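Glycosyl hydrolase, family 38 (Enterococcus faecalis, PDB 5KBP) probably hydrolyses alpha-mannosidic linkages as a metal-dependent glycoside hydrolase of family 38. Local coordinates at residues His16-Trp21 and Gln349-Ser355; Ala403-Leu408 and Trp504-Ile510. All coordinates share one frame; numbering follows the deposited sequence.

Contact 1. Residues His16-Trp21 and Gln349-Ser355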
loop_
_atom_site.group_PDB
_atom_site.type_symbol
_atom_site.label_atom_id
_atom_site.label_comp_id
_atom_site.label_asym_id
_atom_site.label_seq_id
_atom_site.Cartn_x
_atom_site.Cartn_y
_atom_site.Cartn_z
ATOM N N HIS A 16 7.380 7.764 -23.301
ATOM C CA HIS A 16 6.429 6.743 -22.874
ATOM C C HIS A 16 6.772 6.323 -21.451
ATOM O O HIS A 16 7.766 5.628 -21.223
ATOM C CB HIS A 16 6.467 5.550 -23.823
ATOM C CG HIS A 16 5.463 4.489 -23.494
ATOM N ND1 HIS A 16 5.820 3.254 -22.999
ATOM C CD2 HIS A 16 4.113 4.483 -23.584
ATOM C CE1 HIS A 16 4.733 2.530 -22.800
ATOM N NE2 HIS A 16 3.683 3.253 -23.147
ATOM N N TRP A 17 5.953 6.741 -20.492
ATOM C CA TRP A 17 6.287 6.612 -19.077
ATOM C C TRP A 17 5.403 5.552 -18.424
ATOM O O TRP A 17 4.290 5.836 -17.977
ATOM C CB TRP A 17 6.152 7.943 -18.363
ATOM C CG TRP A 17 6.839 7.921 -17.053
ATOM C CD1 TRP A 17 6.281 7.659 -15.837
ATOM C CD2 TRP A 17 8.234 8.129 -16.822
ATOM N NE1 TRP A 17 7.243 7.710 -14.858
ATOM C CE2 TRP A 17 8.451 7.996 -15.438
ATOM C CE3 TRP A 17 9.322 8.425 -17.651
ATOM C CZ2 TRP A 17 9.709 8.146 -14.865
ATOM C CZ3 TRP A 17 10.571 8.576 -17.077
ATOM C CH2 TRP A 17 10.753 8.437 -15.698
ATOM N N ASP A 18 5.918 4.328 -18.358
ATOM C CA ASP A 18 5.288 3.298 -17.545
ATOM C C ASP A 18 5.385 3.695 -16.078
ATOM O O ASP A 18 6.487 3.842 -15.538
ATOM C CB ASP A 18 5.957 1.946 -17.790
ATOM C CG ASP A 18 5.924 1.538 -19.250
ATOM O OD1 ASP A 18 4.868 1.054 -19.706
ATOM O OD2 ASP A 18 6.952 1.697 -19.940
ATOM N N ARG A 19 4.227 3.880 -15.440
ATOM C CA ARG A 19 4.195 4.434 -14.090
ATOM C C ARG A 19 4.935 3.539 -13.102
ATOM O O ARG A 19 5.600 4.031 -12.181
ATOM C CB ARG A 19 2.745 4.644 -13.654
ATOM C CG ARG A 19 2.569 5.543 -12.445
ATOM C CD ARG A 19 1.127 6.015 -12.341
ATOM N NE ARG A 19 0.906 6.865 -11.175
ATOM C CZ ARG A 19 0.507 6.416 -9.990
ATOM N NH1 ARG A 19 0.284 5.121 -9.809
ATOM N NH2 ARG A 19 0.328 7.262 -8.986
ATOM N N GLU A 20 4.836 2.225 -13.279
ATOM C CA GLU A 20 5.556 1.272 -12.445
ATOM C C GLU A 20 5.791 0.009 -13.257
ATOM O O GLU A 20 4.869 -0.489 -13.910
ATOM C CB GLU A 20 4.778 0.960 -11.162
ATOM C CG GLU A 20 3.281 0.805 -11.368
ATOM C CD GLU A 20 2.515 0.759 -10.061
ATOM O OE1 GLU A 20 1.314 0.414 -10.084
ATOM O OE2 GLU A 20 3.113 1.067 -9.009
ATOM N N TRP A 21 7.023 -0.500 -13.220
ATOM C CA TRP A 21 7.383 -1.661 -14.024
ATOM C C TRP A 21 8.489 -2.478 -13.365
ATOM O O TRP A 21 8.238 -3.196 -12.391
ATOM C CB TRP A 21 7.810 -1.221 -15.427
ATOM C CG TRP A 21 7.911 -2.348 -16.412
ATOM C CD1 TRP A 21 7.456 -3.625 -16.249
ATOM C CD2 TRP A 21 8.510 -2.300 -17.712
ATOM N NE1 TRP A 21 7.733 -4.373 -17.368
ATOM C CE2 TRP A 21 8.379 -3.582 -18.281
ATOM C CE3 TRP A 21 9.142 -1.296 -18.452
ATOM C CZ2 TRP A 21 8.860 -3.886 -19.553
ATOM C CZ3 TRP A 21 9.618 -1.600 -19.713
ATOM C CH2 TRP A 21 9.474 -2.884 -20.251
ATOM N N GLN A 349 -5.336 3.782 -10.964
ATOM C CA GLN A 349 -3.895 3.709 -10.752
ATOM C C GLN A 349 -3.382 2.274 -10.765
ATOM O O GLN A 349 -2.169 2.066 -10.865
ATOM C CB GLN A 349 -3.520 4.395 -9.436
ATOM C CG GLN A 349 -3.652 5.910 -9.479
ATOM C CD GLN A 349 -3.565 6.552 -8.109
ATOM O OE1 GLN A 349 -2.998 5.983 -7.176
ATOM N NE2 GLN A 349 -4.137 7.744 -7.979
ATOM N N ASN A 350 -4.272 1.289 -10.660
ATOM C CA ASN A 350 -3.925 -0.110 -10.869
ATOM C C ASN A 350 -4.149 -0.556 -12.307
ATOM O O ASN A 350 -3.903 -1.724 -12.624
ATOM C CB ASN A 350 -4.733 -1.011 -9.929
ATOM C CG ASN A 350 -4.183 -1.024 -8.520
ATOM O OD1 ASN A 350 -3.060 -0.589 -8.278
ATOM N ND2 ASN A 350 -4.970 -1.537 -7.581
ATOM N N HIS A 351 -4.602 0.342 -13.176
ATOM C CA HIS A 351 -4.939 0.000 -14.551
ATOM C C HIS A 351 -3.889 0.331 -15.618
ATOM O O HIS A 351 -4.128 0.002 -16.786
ATOM C CB HIS A 351 -6.258 0.673 -14.929
ATOM C CG HIS A 351 -7.457 0.039 -14.296
ATOM N ND1 HIS A 351 -8.726 0.565 -14.406
ATOM C CD2 HIS A 351 -7.578 -1.085 -13.551
ATOM C CE1 HIS A 351 -9.577 -0.206 -13.752
ATOM N NE2 HIS A 351 -8.907 -1.215 -13.225
ATOM N N PRO A 352 -2.747 0.970 -15.317
ATOM C CA PRO A 352 -1.678 1.002 -16.326
ATOM C C PRO A 352 -1.292 -0.413 -16.733
ATOM O O PRO A 352 -1.290 -1.332 -15.913
ATOM C CB PRO A 352 -0.534 1.724 -15.610
ATOM C CG PRO A 352 -1.223 2.643 -14.691
ATOM C CD PRO A 352 -2.429 1.885 -14.201
ATOM N N HIS A 353 -0.976 -0.581 -18.022
ATOM C CA HIS A 353 -0.876 -1.927 -18.584
ATOM C C HIS A 353 0.147 -2.777 -17.839
ATOM O O HIS A 353 -0.106 -3.952 -17.560
ATOM C CB HIS A 353 -0.552 -1.862 -20.080
ATOM C CG HIS A 353 0.717 -1.137 -20.403
ATOM N ND1 HIS A 353 0.805 0.238 -20.421
ATOM C CD2 HIS A 353 1.945 -1.596 -20.742
ATOM C CE1 HIS A 353 2.034 0.595 -20.746
ATOM N NE2 HIS A 353 2.746 -0.499 -20.946
ATOM N N ASP A 354 1.293 -2.199 -17.476
ATOM C CA ASP A 354 2.277 -2.963 -16.715
ATOM C C ASP A 354 1.779 -3.327 -15.320
ATOM O O ASP A 354 2.265 -4.302 -14.738
ATOM C CB ASP A 354 3.589 -2.189 -16.620
ATOM C CG ASP A 354 4.325 -2.135 -17.942
ATOM O OD1 ASP A 354 4.027 -2.971 -18.821
ATOM O OD2 ASP A 354 5.206 -1.265 -18.101
ATOM N N SER A 355 0.818 -2.577 -14.779
ATOM C CA SER A 355 0.272 -2.899 -13.464
ATOM C C SER A 355 -0.717 -4.058 -13.541
ATOM O O SER A 355 -0.504 -5.113 -12.934
ATOM C CB SER A 355 -0.398 -1.662 -12.858
ATOM O OG SER A 355 0.546 -0.636 -12.609
HETATM O O HOH W 1 0.160 2.575 -11.501
HETATM O O HOH W 2 2.326 0.419 -14.722
#
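S355 OG donates a 2.8 Å hydrogen bond to E20 OE1, arriving on the anti lone pair, the one turned away from OE2. E20 gets there with CG tucked between its backbone N and carbonyl carbon (chi1 41°) and the rest of the chain extended. OE1 also meets R371 of helix 362-393 in a salt bridge and accepts a weak bond from water 1. That water accepts from R19 NH1, at the edge of the guanidinium and in its plane. One face of the R19 guanidinium lies against Q349 CG, while NE is held by D63. Water 2 ties E20 O to S355 OG.

At the other end, polar groups converge. D354 OD2 sits 3.3 Å above one face of the W21 ring, offset toward the rim, and is 2.8 Å from D18 OD1, a pair of acceptors with no hydrogen bond between them. D18 OD1 also lies 2.9 Å from H353 NE2, the carboxylate and imidazole planes 71° apart. H353 CG stands between its own N and C (chi1 58°), which carries the imidazole over to D18 and H16. The H16 and H353 rings meet rim to rim, CE1 to CE1 at 3.9 Å, and D234 holds H16 ND1. No metal is modelled between these side chains, but the cluster of H16, D18 and H353 probably corresponds to the zinc site of family 38 mannosidases, where an N-terminal His-x-Asp loop meets a later histidine.

Contact 2. Residues Ala403-Leu408 and Trp504-Ile510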
loop_
_atom_site.group_PDB
_atom_site.type_symbol
_atom_site.label_atom_id
_atom_site.label_comp_id
_atom_site.label_asym_id
_atom_site.label_seq_id
_atom_site.Cartn_x
_atom_site.Cartn_y
_atom_site.Cartn_z
ATOM N N ALA A 403 -41.581 -6.324 14.810
ATOM C CA ALA A 403 -41.007 -7.022 13.672
ATOM C C ALA A 403 -39.650 -6.431 13.302
ATOM O O ALA A 403 -39.351 -5.267 13.578
ATOM C CB ALA A 403 -41.949 -6.958 12.469
ATOM N N HIS A 404 -38.821 -7.261 12.664
ATOM C CA HIS A 404 -37.485 -6.870 12.222
ATOM C C HIS A 404 -37.471 -6.790 10.701
ATOM O O HIS A 404 -37.266 -7.808 10.021
ATOM C CB HIS A 404 -36.437 -7.867 12.725
ATOM C CG HIS A 404 -36.505 -8.125 14.199
ATOM N ND1 HIS A 404 -35.984 -7.253 15.132
ATOM C CD2 HIS A 404 -37.032 -9.156 14.901
ATOM C CE1 HIS A 404 -36.188 -7.736 16.345
ATOM N NE2 HIS A 404 -36.822 -8.890 16.233
ATOM N N PRO A 405 -37.687 -5.616 10.114
ATOM C CA PRO A 405 -37.737 -5.519 8.653
ATOM C C PRO A 405 -36.358 -5.430 8.020
ATOM O O PRO A 405 -35.387 -4.972 8.628
ATOM C CB PRO A 405 -38.532 -4.229 8.417
ATOM C CG PRO A 405 -38.233 -3.394 9.609
ATOM C CD PRO A 405 -38.041 -4.343 10.767
ATOM N N PHE A 406 -36.287 -5.885 6.770
ATOM C CA PHE A 406 -35.074 -5.790 5.971
ATOM C C PHE A 406 -35.466 -5.596 4.514
ATOM O O PHE A 406 -36.576 -5.943 4.101
ATOM C CB PHE A 406 -34.178 -7.026 6.141
ATOM C CG PHE A 406 -34.844 -8.321 5.769
ATOM C CD1 PHE A 406 -35.608 -9.014 6.694
ATOM C CD2 PHE A 406 -34.698 -8.851 4.497
ATOM C CE1 PHE A 406 -36.221 -10.207 6.356
ATOM C CE2 PHE A 406 -35.308 -10.046 4.153
ATOM C CZ PHE A 406 -36.070 -10.723 5.083
ATOM N N VAL A 407 -34.540 -5.039 3.734
ATOM C CA VAL A 407 -34.802 -4.628 2.358
ATOM C C VAL A 407 -33.816 -5.317 1.426
ATOM O O VAL A 407 -32.619 -5.402 1.724
ATOM C CB VAL A 407 -34.714 -3.094 2.204
ATOM C CG1 VAL A 407 -35.082 -2.676 0.789
ATOM C CG2 VAL A 407 -35.610 -2.401 3.219
ATOM N N LEU A 408 -34.322 -5.799 0.290
ATOM C CA LEU A 408 -33.515 -6.436 -0.744
ATOM C C LEU A 408 -33.470 -5.531 -1.968
ATOM O O LEU A 408 -34.518 -5.165 -2.508
ATOM C CB LEU A 408 -34.083 -7.806 -1.117
ATOM C CG LEU A 408 -33.646 -8.994 -0.258
ATOM C CD1 LEU A 408 -34.466 -10.231 -0.594
ATOM C CD2 LEU A 408 -32.163 -9.261 -0.457
ATOM N N TRP A 504 -36.405 -2.543 -5.377
ATOM C CA TRP A 504 -36.187 -3.064 -4.036
ATOM C C TRP A 504 -37.484 -3.636 -3.487
ATOM O O TRP A 504 -38.570 -3.117 -3.761
ATOM C CB TRP A 504 -35.627 -1.995 -3.081
ATOM C CG TRP A 504 -36.538 -0.836 -2.790
ATOM C CD1 TRP A 504 -37.633 -0.838 -1.973
ATOM C CD2 TRP A 504 -36.407 0.504 -3.280
ATOM N NE1 TRP A 504 -38.203 0.412 -1.943
ATOM C CE2 TRP A 504 -37.468 1.254 -2.737
ATOM C CE3 TRP A 504 -35.501 1.139 -4.136
ATOM C CZ2 TRP A 504 -37.646 2.608 -3.018
ATOM C CZ3 TRP A 504 -35.681 2.482 -4.414
ATOM C CH2 TRP A 504 -36.746 3.201 -3.858
ATOM N N ASP A 505 -37.358 -4.714 -2.719
ATOM C CA ASP A 505 -38.482 -5.359 -2.059
ATOM C C ASP A 505 -38.219 -5.418 -0.563
ATOM O O ASP A 505 -37.109 -5.749 -0.131
ATOM C CB ASP A 505 -38.717 -6.770 -2.612
ATOM C CG ASP A 505 -39.277 -6.760 -4.022
ATOM O OD1 ASP A 505 -40.225 -5.989 -4.284
ATOM O OD2 ASP A 505 -38.767 -7.521 -4.870
ATOM N N SER A 506 -39.238 -5.093 0.224
ATOM C CA SER A 506 -39.127 -5.066 1.674
ATOM C C SER A 506 -39.795 -6.295 2.277
ATOM O O SER A 506 -40.864 -6.719 1.828
ATOM C CB SER A 506 -39.756 -3.795 2.246
ATOM O OG SER A 506 -39.100 -2.639 1.754
ATOM N N PHE A 507 -39.153 -6.866 3.290
ATOM C CA PHE A 507 -39.678 -8.001 4.034
ATOM C C PHE A 507 -39.478 -7.738 5.522
ATOM O O PHE A 507 -38.870 -6.740 5.919
ATOM C CB PHE A 507 -39.002 -9.310 3.604
ATOM C CG PHE A 507 -39.125 -9.601 2.135
ATOM C CD1 PHE A 507 -40.228 -10.276 1.638
ATOM C CD2 PHE A 507 -38.136 -9.203 1.251
ATOM C CE1 PHE A 507 -40.344 -10.546 0.289
ATOM C CE2 PHE A 507 -38.246 -9.471 -0.101
ATOM C CZ PHE A 507 -39.351 -10.143 -0.582
ATOM N N ALA A 508 -39.996 -8.639 6.354
ATOM C CA ALA A 508 -39.865 -8.492 7.795
ATOM C C ALA A 508 -39.771 -9.868 8.435
ATOM O O ALA A 508 -40.150 -10.880 7.842
ATOM C CB ALA A 508 -41.033 -7.705 8.397
ATOM N N LEU A 509 -39.263 -9.887 9.665
ATOM C CA LEU A 509 -39.063 -11.114 10.429
ATOM C C LEU A 509 -39.922 -11.034 11.682
ATOM O O LEU A 509 -39.617 -10.264 12.601
ATOM C CB LEU A 509 -37.587 -11.300 10.778
ATOM C CG LEU A 509 -37.038 -12.726 10.806
ATOM C CD1 LEU A 509 -37.141 -13.360 9.430
ATOM C CD2 LEU A 509 -35.598 -12.725 11.289
ATOM N N ILE A 510 -40.996 -11.817 11.720
ATOM C CA ILE A 510 -41.897 -11.848 12.862
ATOM C C ILE A 510 -41.805 -13.214 13.528
ATOM O O ILE A 510 -41.358 -14.200 12.935
ATOM C CB ILE A 510 -43.355 -11.536 12.468
ATOM C CG1 ILE A 510 -43.889 -12.601 11.509
ATOM C CG2 ILE A 510 -43.451 -10.158 11.844
ATOM C CD1 ILE A 510 -45.356 -12.440 11.176
#
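D505 O takes the shortest bond between the strands, from L408 N at 2.8 Å with an N-H...O angle of 175°, and the CA of V407 adds a CA-H...O contact to the same oxygen. D505 N answers to L408 O, closing one hydrogen-bonded pair of an antiparallel pairing; F406 with F507 and H404 with L509 make the other two. P405 faces A508 in a non-hydrogen-bonded pair, so its lack of an N-H costs no bond to this strand; the CA atoms come within 3.8 Å of each other, and P405 CA lies 3.2 Å from F507 O.

On the face carrying F406, L408 and F507, the F406 ring leans across the neighbouring strand because its CG stands between the backbone N and carbonyl carbon (chi1 59°). One ring face then receives F507 CB in a CH-pi contact, with F406 CZ 3.6 Å from that CB. The F507 ring reaches on to L408, whose CD1 comes within 3.9 Å of F507 CE2. On the opposite side of the sheet, where P405, V407, S506 and A508 point, V407 lies side by side with W504, CG1 4.0 Å from W504 CB.

Beyond the pair, F406 and L408 pack on L494 of strand 483-499 and on strand 416-430, whereas V407 and S506 touch I394. Strand 804-807 runs antiparallel along the far edge of 404-410, and strands 451-454 and 819-820 pair with 503-511.

Both contacts are buried, but they lie on opposite sides of the chain's centre, with about 27 Å between their nearest atoms, and share no helix or strand. Contact 1, the more central, joins a loop of the N-terminal domain to the middle domain through carboxylates, imidazoles, a guanidinium, a serine hydroxyl and bridging waters, consistent with the metal site of the family. Contact 2 stays within a single domain and is a regular beta pairing: backbone bonds set its register, and aromatic and aliphatic side chains pack on its two faces. One brings polar groups from distant parts of the sequence together; the other builds part of an antiparallel sheet that also takes in strands 804-807 and 819-820.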